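Local atomic coordinates of iron transport multicopper oxidase FET3 (Saccharomyces cerevisiae, PDB entry 1ZPU), a protein that oxidises ferrous to ferric iron with four copper ions and molecular oxygen, feeding high-affinity iron uptake in yeast, and also oxidises cuprous ions. Residues G110-I121 with S136-V147; F154-G162 with D325-Y333. All coordinates share one frame; numbering follows the deposited sequence.

Contact 1: residues G110-I121 with S136-V147. With NAG (2-acetamido-2-deoxy-beta-D-glucopyranose), chain G; NAG (2-acetamido-2-deoxy-beta-D-glucopyranose), chain B.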
loop_
_atom_site.group_PDB
_atom_site.type_symbol
_atom_site.label_atom_id
_atom_site.label_comp_id
_atom_site.label_asym_id
_atom_site.label_seq_id
_atom_site.Cartn_x
_atom_site.Cartn_y
_atom_site.Cartn_z
ATOM N N GLY A 110 8.508 8.667 -5.358
ATOM C CA GLY A 110 7.306 8.280 -6.087
ATOM C C GLY A 110 7.653 7.127 -6.988
ATOM O O GLY A 110 6.811 6.624 -7.750
ATOM N N GLN A 111 8.916 6.729 -6.896
ATOM C CA GLN A 111 9.490 5.627 -7.639
ATOM C C GLN A 111 8.477 4.572 -8.157
ATOM O O GLN A 111 8.421 4.333 -9.354
ATOM C CB GLN A 111 10.575 5.004 -6.768
ATOM C CG GLN A 111 11.688 4.335 -7.494
ATOM C CD GLN A 111 13.036 4.678 -6.884
ATOM O OE1 GLN A 111 13.678 3.846 -6.240
ATOM N NE2 GLN A 111 13.463 5.921 -7.073
ATOM N N TYR A 112 7.661 3.950 -7.312
ATOM C CA TYR A 112 6.819 2.867 -7.871
ATOM C C TYR A 112 5.799 3.277 -8.948
ATOM O O TYR A 112 5.514 2.487 -9.845
ATOM C CB TYR A 112 6.226 1.900 -6.835
ATOM C CG TYR A 112 4.882 2.232 -6.223
ATOM C CD1 TYR A 112 3.677 1.958 -6.889
ATOM C CD2 TYR A 112 4.811 2.751 -4.935
ATOM C CE1 TYR A 112 2.444 2.236 -6.288
ATOM C CE2 TYR A 112 3.609 3.030 -4.332
ATOM C CZ TYR A 112 2.431 2.773 -4.997
ATOM O OH TYR A 112 1.264 3.086 -4.332
ATOM N N GLU A 113 5.260 4.493 -8.878
ATOM C CA GLU A 113 4.460 5.014 -9.995
ATOM C C GLU A 113 5.216 4.996 -11.305
ATOM O O GLU A 113 4.619 4.841 -12.346
ATOM C CB GLU A 113 3.938 6.433 -9.751
ATOM C CG GLU A 113 2.544 6.467 -9.111
ATOM C CD GLU A 113 1.383 6.312 -10.093
ATOM O OE1 GLU A 113 1.374 5.432 -10.992
ATOM O OE2 GLU A 113 0.434 7.090 -9.944
ATOM N N ASP A 114 6.529 5.151 -11.257
ATOM C CA ASP A 114 7.318 5.159 -12.470
ATOM C C ASP A 114 7.711 3.753 -12.919
ATOM O O ASP A 114 8.622 3.591 -13.740
ATOM C CB ASP A 114 8.530 6.088 -12.315
ATOM C CG ASP A 114 8.138 7.584 -12.305
ATOM O OD1 ASP A 114 7.012 7.932 -12.750
ATOM O OD2 ASP A 114 8.960 8.419 -11.857
ATOM N N GLY A 115 7.032 2.738 -12.378
ATOM C CA GLY A 115 7.094 1.386 -12.942
ATOM C C GLY A 115 7.650 0.278 -12.063
ATOM O O GLY A 115 7.490 -0.908 -12.396
ATOM N N MET A 116 8.293 0.643 -10.951
ATOM C CA MET A 116 8.982 -0.342 -10.091
ATOM C C MET A 116 8.009 -1.038 -9.137
ATOM O O MET A 116 7.911 -0.687 -7.946
ATOM C CB MET A 116 10.139 0.313 -9.339
ATOM C CG MET A 116 11.007 -0.618 -8.569
ATOM S SD MET A 116 12.490 0.270 -7.973
ATOM C CE MET A 116 13.075 -0.872 -6.740
ATOM N N LYS A 117 7.309 -2.037 -9.664
ATOM C CA LYS A 117 6.244 -2.710 -8.933
ATOM C C LYS A 117 5.851 -3.986 -9.685
ATOM O O LYS A 117 5.985 -4.066 -10.903
ATOM C CB LYS A 117 5.035 -1.789 -8.768
ATOM C CG LYS A 117 4.435 -1.327 -10.099
ATOM C CD LYS A 117 3.638 -0.030 -9.963
ATOM C CE LYS A 117 2.539 0.099 -11.031
ATOM N NZ LYS A 117 2.064 1.519 -11.144
ATOM N N GLY A 118 5.369 -4.977 -8.941
ATOM C CA GLY A 118 5.118 -6.309 -9.459
ATOM C C GLY A 118 4.343 -7.120 -8.444
ATOM O O GLY A 118 4.275 -6.751 -7.272
ATOM N N LEU A 119 3.760 -8.227 -8.890
ATOM C CA LEU A 119 2.962 -9.079 -8.026
ATOM C C LEU A 119 3.781 -10.128 -7.281
ATOM O O LEU A 119 4.794 -10.615 -7.768
ATOM C CB LEU A 119 1.858 -9.755 -8.835
ATOM C CG LEU A 119 0.825 -8.871 -9.540
ATOM C CD1 LEU A 119 -0.289 -9.721 -10.065
ATOM C CD2 LEU A 119 0.249 -7.823 -8.625
ATOM N N PHE A 120 3.311 -10.481 -6.094
ATOM C CA PHE A 120 3.950 -11.482 -5.258
ATOM C C PHE A 120 2.863 -12.445 -4.799
ATOM O O PHE A 120 2.045 -12.092 -3.942
ATOM C CB PHE A 120 4.600 -10.800 -4.056
ATOM C CG PHE A 120 5.574 -11.668 -3.311
ATOM C CD1 PHE A 120 5.135 -12.774 -2.581
ATOM C CD2 PHE A 120 6.940 -11.354 -3.314
ATOM C CE1 PHE A 120 6.046 -13.573 -1.894
ATOM C CE2 PHE A 120 7.863 -12.148 -2.627
ATOM C CZ PHE A 120 7.421 -13.255 -1.912
ATOM N N ILE A 121 2.847 -13.644 -5.377
ATOM C CA ILE A 121 1.812 -14.625 -5.074
ATOM C C ILE A 121 2.354 -15.768 -4.253
ATOM O O ILE A 121 3.371 -16.385 -4.622
ATOM C CB ILE A 121 1.132 -15.174 -6.366
ATOM C CG1 ILE A 121 -0.046 -14.300 -6.746
ATOM C CG2 ILE A 121 0.594 -16.565 -6.164
ATOM C CD1 ILE A 121 0.332 -13.131 -7.581
ATOM N N SER A 136 -4.026 -12.801 -12.950
ATOM C CA SER A 136 -4.197 -11.552 -12.228
ATOM C C SER A 136 -4.405 -10.402 -13.193
ATOM O O SER A 136 -4.098 -10.515 -14.378
ATOM C CB SER A 136 -2.990 -11.254 -11.339
ATOM O OG SER A 136 -2.562 -12.399 -10.622
ATOM N N LEU A 137 -4.949 -9.306 -12.681
ATOM C CA LEU A 137 -4.982 -8.068 -13.411
ATOM C C LEU A 137 -4.427 -7.006 -12.486
ATOM O O LEU A 137 -4.887 -6.883 -11.344
ATOM C CB LEU A 137 -6.399 -7.705 -13.803
ATOM C CG LEU A 137 -7.225 -8.656 -14.654
ATOM C CD1 LEU A 137 -8.578 -8.026 -14.844
ATOM C CD2 LEU A 137 -6.582 -8.918 -15.996
ATOM N N SER A 138 -3.433 -6.257 -12.962
ATOM C CA SER A 138 -2.865 -5.160 -12.202
ATOM C C SER A 138 -3.443 -3.850 -12.699
ATOM O O SER A 138 -2.995 -3.323 -13.722
ATOM C CB SER A 138 -1.347 -5.121 -12.383
ATOM O OG SER A 138 -0.720 -6.306 -11.921
ATOM N N LEU A 139 -4.434 -3.327 -11.985
ATOM C CA LEU A 139 -5.000 -2.024 -12.295
ATOM C C LEU A 139 -4.087 -0.922 -11.750
ATOM O O LEU A 139 -3.483 -1.061 -10.668
ATOM C CB LEU A 139 -6.392 -1.879 -11.685
ATOM C CG LEU A 139 -7.357 -3.069 -11.670
ATOM C CD1 LEU A 139 -8.647 -2.730 -10.899
ATOM C CD2 LEU A 139 -7.685 -3.485 -13.067
ATOM N N SER A 140 -3.998 0.177 -12.498
ATOM C CA SER A 140 -3.206 1.332 -12.081
ATOM C C SER A 140 -3.640 2.573 -12.834
ATOM O O SER A 140 -4.351 2.450 -13.812
ATOM C CB SER A 140 -1.718 1.070 -12.330
ATOM O OG SER A 140 -0.958 2.194 -11.952
ATOM N N GLU A 141 -3.239 3.757 -12.375
ATOM C CA GLU A 141 -3.321 4.957 -13.224
ATOM C C GLU A 141 -1.944 5.195 -13.838
ATOM O O GLU A 141 -0.957 4.622 -13.372
ATOM C CB GLU A 141 -3.801 6.191 -12.456
ATOM C CG GLU A 141 -2.745 6.844 -11.544
ATOM C CD GLU A 141 -2.471 6.042 -10.279
ATOM O OE1 GLU A 141 -3.301 6.129 -9.331
ATOM O OE2 GLU A 141 -1.428 5.321 -10.251
ATOM N N TRP A 142 -1.882 6.033 -14.870
ATOM C CA TRP A 142 -0.620 6.316 -15.536
ATOM C C TRP A 142 -0.406 7.832 -15.775
ATOM O O TRP A 142 -1.324 8.547 -16.213
ATOM C CB TRP A 142 -0.553 5.518 -16.839
ATOM C CG TRP A 142 0.767 5.571 -17.487
ATOM C CD1 TRP A 142 1.075 6.146 -18.681
ATOM C CD2 TRP A 142 1.978 5.036 -16.975
ATOM N NE1 TRP A 142 2.412 6.003 -18.955
ATOM C CE2 TRP A 142 2.995 5.330 -17.917
ATOM C CE3 TRP A 142 2.316 4.350 -15.806
ATOM C CZ2 TRP A 142 4.312 4.954 -17.730
ATOM C CZ3 TRP A 142 3.648 3.976 -15.624
ATOM C CH2 TRP A 142 4.620 4.282 -16.585
ATOM N N TYR A 143 0.798 8.307 -15.464
ATOM C CA TYR A 143 1.196 9.704 -15.684
ATOM C C TYR A 143 2.122 9.780 -16.868
ATOM O O TYR A 143 2.824 8.821 -17.172
ATOM C CB TYR A 143 1.908 10.284 -14.452
ATOM C CG TYR A 143 0.993 10.580 -13.279
ATOM C CD1 TYR A 143 0.610 9.576 -12.405
ATOM C CD2 TYR A 143 0.510 11.860 -13.050
ATOM C CE1 TYR A 143 -0.227 9.828 -11.333
ATOM C CE2 TYR A 143 -0.335 12.130 -11.972
ATOM C CZ TYR A 143 -0.696 11.099 -11.121
ATOM O OH TYR A 143 -1.520 11.331 -10.046
ATOM N N HIS A 144 2.122 10.926 -17.537
ATOM C CA HIS A 144 3.002 11.172 -18.675
ATOM C C HIS A 144 4.305 11.824 -18.275
ATOM O O HIS A 144 5.239 11.884 -19.059
ATOM C CB HIS A 144 2.286 12.063 -19.667
ATOM C CG HIS A 144 1.310 11.323 -20.513
ATOM N ND1 HIS A 144 0.840 11.815 -21.714
ATOM C CD2 HIS A 144 0.754 10.100 -20.355
ATOM C CE1 HIS A 144 0.016 10.931 -22.247
ATOM N NE2 HIS A 144 -0.055 9.887 -21.440
ATOM N N ASP A 145 4.354 12.344 -17.060
ATOM C CA ASP A 145 5.566 12.901 -16.523
ATOM C C ASP A 145 6.030 12.041 -15.362
ATOM O O ASP A 145 5.217 11.462 -14.648
ATOM C CB ASP A 145 5.326 14.337 -16.061
ATOM C CG ASP A 145 4.931 15.270 -17.211
ATOM O OD1 ASP A 145 5.828 15.936 -17.811
ATOM O OD2 ASP A 145 3.717 15.334 -17.515
ATOM N N LEU A 146 7.342 11.963 -15.179
ATOM C CA LEU A 146 7.939 11.247 -14.060
ATOM C C LEU A 146 7.594 11.921 -12.746
ATOM O O LEU A 146 7.364 13.125 -12.688
ATOM C CB LEU A 146 9.453 11.206 -14.202
ATOM C CG LEU A 146 10.074 10.511 -15.408
ATOM C CD1 LEU A 146 10.115 11.447 -16.624
ATOM C CD2 LEU A 146 11.467 10.135 -15.008
ATOM N N VAL A 147 7.573 11.134 -11.677
ATOM C CA VAL A 147 7.217 11.652 -10.372
ATOM C C VAL A 147 8.182 12.745 -9.916
ATOM O O VAL A 147 7.754 13.768 -9.401
ATOM C CB VAL A 147 7.074 10.526 -9.384
ATOM C CG1 VAL A 147 6.673 11.047 -8.042
ATOM C CG2 VAL A 147 6.014 9.624 -9.881
HETATM C C1 NAG G . -1.866 -9.794 -16.476
HETATM C C2 NAG G . -2.306 -10.969 -17.355
HETATM C C3 NAG G . -2.277 -12.272 -16.566
HETATM C C4 NAG G . -0.959 -12.491 -15.814
HETATM C C5 NAG G . -0.606 -11.233 -15.047
HETATM C C6 NAG G . 0.811 -11.398 -14.542
HETATM C C7 NAG G . -3.925 -10.851 -19.187
HETATM C C8 NAG G . -5.378 -10.873 -19.607
HETATM N N2 NAG G . -3.631 -10.734 -17.892
HETATM O O3 NAG G . -2.457 -13.331 -17.466
HETATM O O4 NAG G . -1.076 -13.491 -14.816
HETATM O O5 NAG G . -0.620 -10.120 -15.900
HETATM O O6 NAG G . 1.184 -10.316 -13.725
HETATM O O7 NAG G . -3.052 -10.941 -20.047
HETATM C C1 NAG B . -0.619 -14.804 -15.170
HETATM C C2 NAG B . -0.473 -15.584 -13.873
HETATM C C3 NAG B . -0.057 -17.021 -14.167
HETATM C C4 NAG B . -0.931 -17.706 -15.212
HETATM C C5 NAG B . -1.171 -16.777 -16.399
HETATM C C6 NAG B . -2.273 -17.313 -17.300
HETATM C C7 NAG B . 0.230 -14.333 -11.897
HETATM C C8 NAG B . 1.371 -13.630 -11.220
HETATM N N2 NAG B . 0.535 -14.992 -13.012
HETATM O O3 NAG B . -0.056 -17.755 -12.966
HETATM O O4 NAG B . -0.218 -18.819 -15.695
HETATM O O5 NAG B . -1.554 -15.486 -15.980
HETATM O O6 NAG B . -2.492 -16.391 -18.342
HETATM O O7 NAG B . -0.914 -14.290 -11.435
#
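At the seam between the first and second cupredoxin domains of this multicopper oxidase, D114 meets V147 at the start of helix 147-154. V147 N donates to the syn lone pair of D114 OD2 over 3.1 Å, at an N-H...O angle of 160°; a weaker branch goes to OD1, which also takes a salt bridge from R22. With CG anti to its own carbonyl carbon (chi1 -72°), the D114 carboxylate is set beside that helix start. Substituting a leucine for D114 would probably leave the N-H of V147 and the guanidinium of R22 without their acidic mate. V147 CG1 packs on G110 CA at 3.4 Å.

Further along, K117 reaches across with its chain extended beyond CG and gives NZ to S140 OG (3.2 Å). The S140 hydroxyl, turned away from its own amide nitrogen and toward K117, passes its proton to E141 O. The side chains of E113 and E141 cross at roughly a right angle, their carboxylate planes 61° apart and E113 OE2 lying 2.6 Å from E141 OE2, while Y143 turns its ring edge to the same E113 oxygen.

At the far end L119 CD1 rests on S136 CB, and S136 OG bonds O7 of the N-acetylglucosamine of chain B, part of an attached glycan, at 2.6 Å. The chemistry implies a polar domain seam: K117 NZ makes a long salt bridge to E113 OE1 (4.0 Å), E141 lies farther from that ammonium, and the backbone N-H groups of G197, F198 and V199 bond the E141 carboxylate and probably help to offset its charge.

Contact 2: residues F154-G162 with D325-Y333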
loop_
_atom_site.group_PDB
_atom_site.type_symbol
_atom_site.label_atom_id
_atom_site.label_comp_id
_atom_site.label_asym_id
_atom_site.label_seq_id
_atom_site.Cartn_x
_atom_site.Cartn_y
_atom_site.Cartn_z
ATOM N N PHE A 154 4.242 19.907 -7.261
ATOM C CA PHE A 154 3.296 19.417 -6.257
ATOM C C PHE A 154 3.584 19.977 -4.870
ATOM O O PHE A 154 2.688 20.476 -4.195
ATOM C CB PHE A 154 3.291 17.895 -6.173
ATOM C CG PHE A 154 2.447 17.362 -5.060
ATOM C CD1 PHE A 154 1.103 17.738 -4.945
ATOM C CD2 PHE A 154 2.983 16.471 -4.135
ATOM C CE1 PHE A 154 0.304 17.244 -3.913
ATOM C CE2 PHE A 154 2.200 15.954 -3.100
ATOM C CZ PHE A 154 0.856 16.342 -2.983
ATOM N N MET A 155 4.830 19.847 -4.439
ATOM C CA MET A 155 5.267 20.367 -3.163
ATOM C C MET A 155 5.862 21.746 -3.425
ATOM O O MET A 155 7.083 21.910 -3.490
ATOM C CB MET A 155 6.307 19.430 -2.556
ATOM C CG MET A 155 6.059 19.114 -1.095
ATOM S SD MET A 155 4.887 17.756 -0.890
ATOM C CE MET A 155 5.967 16.424 -1.371
ATOM N N SER A 156 4.988 22.732 -3.586
ATOM C CA SER A 156 5.371 24.021 -4.137
ATOM C C SER A 156 4.511 25.117 -3.539
ATOM O O SER A 156 3.364 24.861 -3.165
ATOM C CB SER A 156 5.178 23.992 -5.661
ATOM O OG SER A 156 5.428 25.262 -6.239
ATOM N N VAL A 157 5.055 26.334 -3.470
ATOM C CA VAL A 157 4.287 27.501 -3.049
ATOM C C VAL A 157 3.210 27.876 -4.063
ATOM O O VAL A 157 2.269 28.583 -3.728
ATOM C CB VAL A 157 5.175 28.738 -2.808
ATOM C CG1 VAL A 157 5.824 28.672 -1.454
ATOM C CG2 VAL A 157 6.212 28.882 -3.907
ATOM N N TYR A 158 3.349 27.414 -5.299
ATOM C CA TYR A 158 2.324 27.675 -6.300
ATOM C C TYR A 158 1.253 26.579 -6.302
ATOM O O TYR A 158 0.439 26.488 -7.222
ATOM C CB TYR A 158 2.948 27.888 -7.672
ATOM C CG TYR A 158 4.161 28.784 -7.616
ATOM C CD1 TYR A 158 5.443 28.259 -7.758
ATOM C CD2 TYR A 158 4.034 30.148 -7.385
ATOM C CE1 TYR A 158 6.568 29.073 -7.687
ATOM C CE2 TYR A 158 5.148 30.962 -7.315
ATOM C CZ TYR A 158 6.414 30.417 -7.466
ATOM O OH TYR A 158 7.535 31.217 -7.408
ATOM N N ASN A 159 1.262 25.765 -5.245
ATOM C CA ASN A 159 0.238 24.768 -5.007
ATOM C C ASN A 159 -0.215 24.778 -3.557
ATOM O O ASN A 159 0.006 23.800 -2.840
ATOM C CB ASN A 159 0.751 23.379 -5.347
ATOM C CG ASN A 159 -0.368 22.358 -5.424
ATOM O OD1 ASN A 159 -1.468 22.675 -5.866
ATOM N ND2 ASN A 159 -0.093 21.135 -5.000
ATOM N N PRO A 160 -0.866 25.876 -3.119
ATOM C CA PRO A 160 -1.242 26.035 -1.710
ATOM C C PRO A 160 -2.372 25.090 -1.267
ATOM O O PRO A 160 -2.513 24.815 -0.078
ATOM C CB PRO A 160 -1.719 27.481 -1.642
ATOM C CG PRO A 160 -1.334 28.101 -2.944
ATOM C CD PRO A 160 -1.308 27.025 -3.923
ATOM N N THR A 161 -3.158 24.599 -2.222
ATOM C CA THR A 161 -4.290 23.727 -1.948
ATOM C C THR A 161 -3.824 22.330 -1.619
ATOM O O THR A 161 -4.578 21.540 -1.059
ATOM C CB THR A 161 -5.209 23.664 -3.179
ATOM O OG1 THR A 161 -5.762 24.959 -3.398
ATOM C CG2 THR A 161 -6.369 22.672 -2.986
ATOM N N GLY A 162 -2.589 22.008 -1.985
ATOM C CA GLY A 162 -2.095 20.638 -1.863
ATOM C C GLY A 162 -2.693 19.721 -2.916
ATOM O O GLY A 162 -2.644 18.499 -2.774
ATOM N N ASP A 325 -2.479 20.874 5.735
ATOM C CA ASP A 325 -2.278 22.287 6.102
ATOM C C ASP A 325 -0.960 22.876 5.607
ATOM O O ASP A 325 -0.000 22.148 5.361
ATOM C CB ASP A 325 -2.373 22.479 7.612
ATOM C CG ASP A 325 -2.673 23.908 7.983
ATOM O OD1 ASP A 325 -2.316 24.348 9.100
ATOM O OD2 ASP A 325 -3.272 24.605 7.140
ATOM N N ASN A 326 -0.924 24.197 5.473
ATOM C CA ASN A 326 0.275 24.910 5.016
ATOM C C ASN A 326 1.244 25.246 6.149
ATOM O O ASN A 326 0.826 25.642 7.238
ATOM C CB ASN A 326 -0.122 26.184 4.259
ATOM C CG ASN A 326 -0.791 25.885 2.932
ATOM O OD1 ASN A 326 -0.198 25.265 2.051
ATOM N ND2 ASN A 326 -2.037 26.318 2.783
ATOM N N LEU A 327 2.537 25.087 5.885
ATOM C CA LEU A 327 3.571 25.469 6.847
ATOM C C LEU A 327 4.322 26.768 6.451
ATOM O O LEU A 327 4.030 27.386 5.415
ATOM C CB LEU A 327 4.551 24.304 7.086
ATOM C CG LEU A 327 4.090 23.009 7.773
ATOM C CD1 LEU A 327 5.258 22.077 7.946
ATOM C CD2 LEU A 327 3.463 23.264 9.117
ATOM N N LYS A 328 5.277 27.168 7.292
ATOM C CA LYS A 328 6.057 28.406 7.135
ATOM C C LYS A 328 6.688 28.581 5.747
ATOM O O LYS A 328 6.823 29.707 5.250
ATOM C CB LYS A 328 7.172 28.424 8.178
ATOM C CG LYS A 328 7.258 29.690 8.963
ATOM C CD LYS A 328 8.615 29.811 9.620
ATOM C CE LYS A 328 8.588 30.837 10.726
ATOM N NZ LYS A 328 9.932 30.953 11.320
ATOM N N ASN A 329 7.083 27.471 5.127
ATOM C CA ASN A 329 7.683 27.543 3.797
ATOM C C ASN A 329 6.650 27.656 2.671
ATOM O O ASN A 329 7.009 27.680 1.493
ATOM C CB ASN A 329 8.691 26.411 3.554
ATOM C CG ASN A 329 8.037 25.051 3.415
ATOM O OD1 ASN A 329 6.837 24.881 3.652
ATOM N ND2 ASN A 329 8.835 24.066 3.022
ATOM N N GLY A 330 5.373 27.732 3.048
ATOM C CA GLY A 330 4.288 27.979 2.106
ATOM C C GLY A 330 3.752 26.754 1.390
ATOM O O GLY A 330 2.761 26.847 0.659
ATOM N N VAL A 331 4.394 25.603 1.578
ATOM C CA VAL A 331 3.928 24.382 0.927
ATOM C C VAL A 331 2.933 23.632 1.807
ATOM O O VAL A 331 2.901 23.814 3.026
ATOM C CB VAL A 331 5.093 23.457 0.422
ATOM C CG1 VAL A 331 6.381 24.241 0.207
ATOM C CG2 VAL A 331 5.327 22.275 1.349
ATOM N N ASN A 332 2.121 22.796 1.171
ATOM C CA ASN A 332 1.057 22.078 1.851
ATOM C C ASN A 332 1.462 20.659 2.277
ATOM O O ASN A 332 1.787 19.819 1.438
ATOM C CB ASN A 332 -0.183 22.052 0.962
ATOM C CG ASN A 332 -1.403 21.540 1.682
ATOM O OD1 ASN A 332 -1.816 20.392 1.492
ATOM N ND2 ASN A 332 -1.991 22.385 2.515
ATOM N N TYR A 333 1.432 20.413 3.585
ATOM C CA TYR A 333 1.801 19.125 4.158
ATOM C C TYR A 333 0.592 18.344 4.677
ATOM O O TYR A 333 -0.507 18.901 4.831
ATOM C CB TYR A 333 2.808 19.332 5.287
ATOM C CG TYR A 333 4.178 19.769 4.812
ATOM C CD1 TYR A 333 4.555 21.108 4.847
ATOM C CD2 TYR A 333 5.094 18.842 4.324
ATOM C CE1 TYR A 333 5.814 21.515 4.425
ATOM C CE2 TYR A 333 6.346 19.234 3.892
ATOM C CZ TYR A 333 6.708 20.573 3.942
ATOM O OH TYR A 333 7.960 20.963 3.502
#
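M155 lays its CG against V331 CG2 at 4.1 Å, the two side chains passing at a slant; bends at chi2 and chi3 carry the M155 sulfur on toward N332 O while CG makes the contact. Next to it V157 leans on the turn of the hairpin: CG1 reaches N329 O at 3.3 Å and also touches G330 CA. A side chain on G330 would strike V157 CG1, and the positive phi there favours glycine in any case.

On the other flank N332 fills the bend of the loop. Its CG stands anti to the backbone N (chi1 -170°), which carries the amide in among P160, T161 and G162, with OD1 3.4 Å from G162 CA and ND2 3.6 Å from P160 O. The amide of N326 comes up to the same P160 carbonyl.

Each piece is stiffened from within. N159 ND2 gives an almost straight bond (173°) to F154 O, in the carbonyl plane and on a lone pair, at 3.0 Å; it also bonds A163 O. S156 OG accepts from Y158 N in an ST turn. Opposite, N329 OD1 takes V331 N from above its carbonyl plane, an Asx turn, while N329 ND2 reaches Y333 OH at 3.3 Å.

F154 meets W467 edge-to-face, and N332 O is bonded by Q471. Strands 316-326 and 332-336 form an antiparallel beta hairpin, with D325 and Y333 a hydrogen-bonded pair and a type I turn from L327 to G330; here a hairpin of the third cupredoxin domain docks on a loop of the second.

In the fold
Helix 147-154 joins the two contacts in series: contact 1 ends on its first residue and contact 2 opens on its last. Their centres lie 26 Å apart and their nearest atoms about 7 Å, without touching. Contact 1 joins the middle cupredoxin domain to the first, and contact 2 joins it to the third. Contact 1 lies beside a copper ligand, contact 2 at more of a distance. In contact 1 the side chain of K117 comes within about 4 Å of that of H105, a type 3 copper ligand; in contact 2 the side chain of N332 is about 8 Å from that of H468, a type 1 ligand, and about 11 Å from a copper ion.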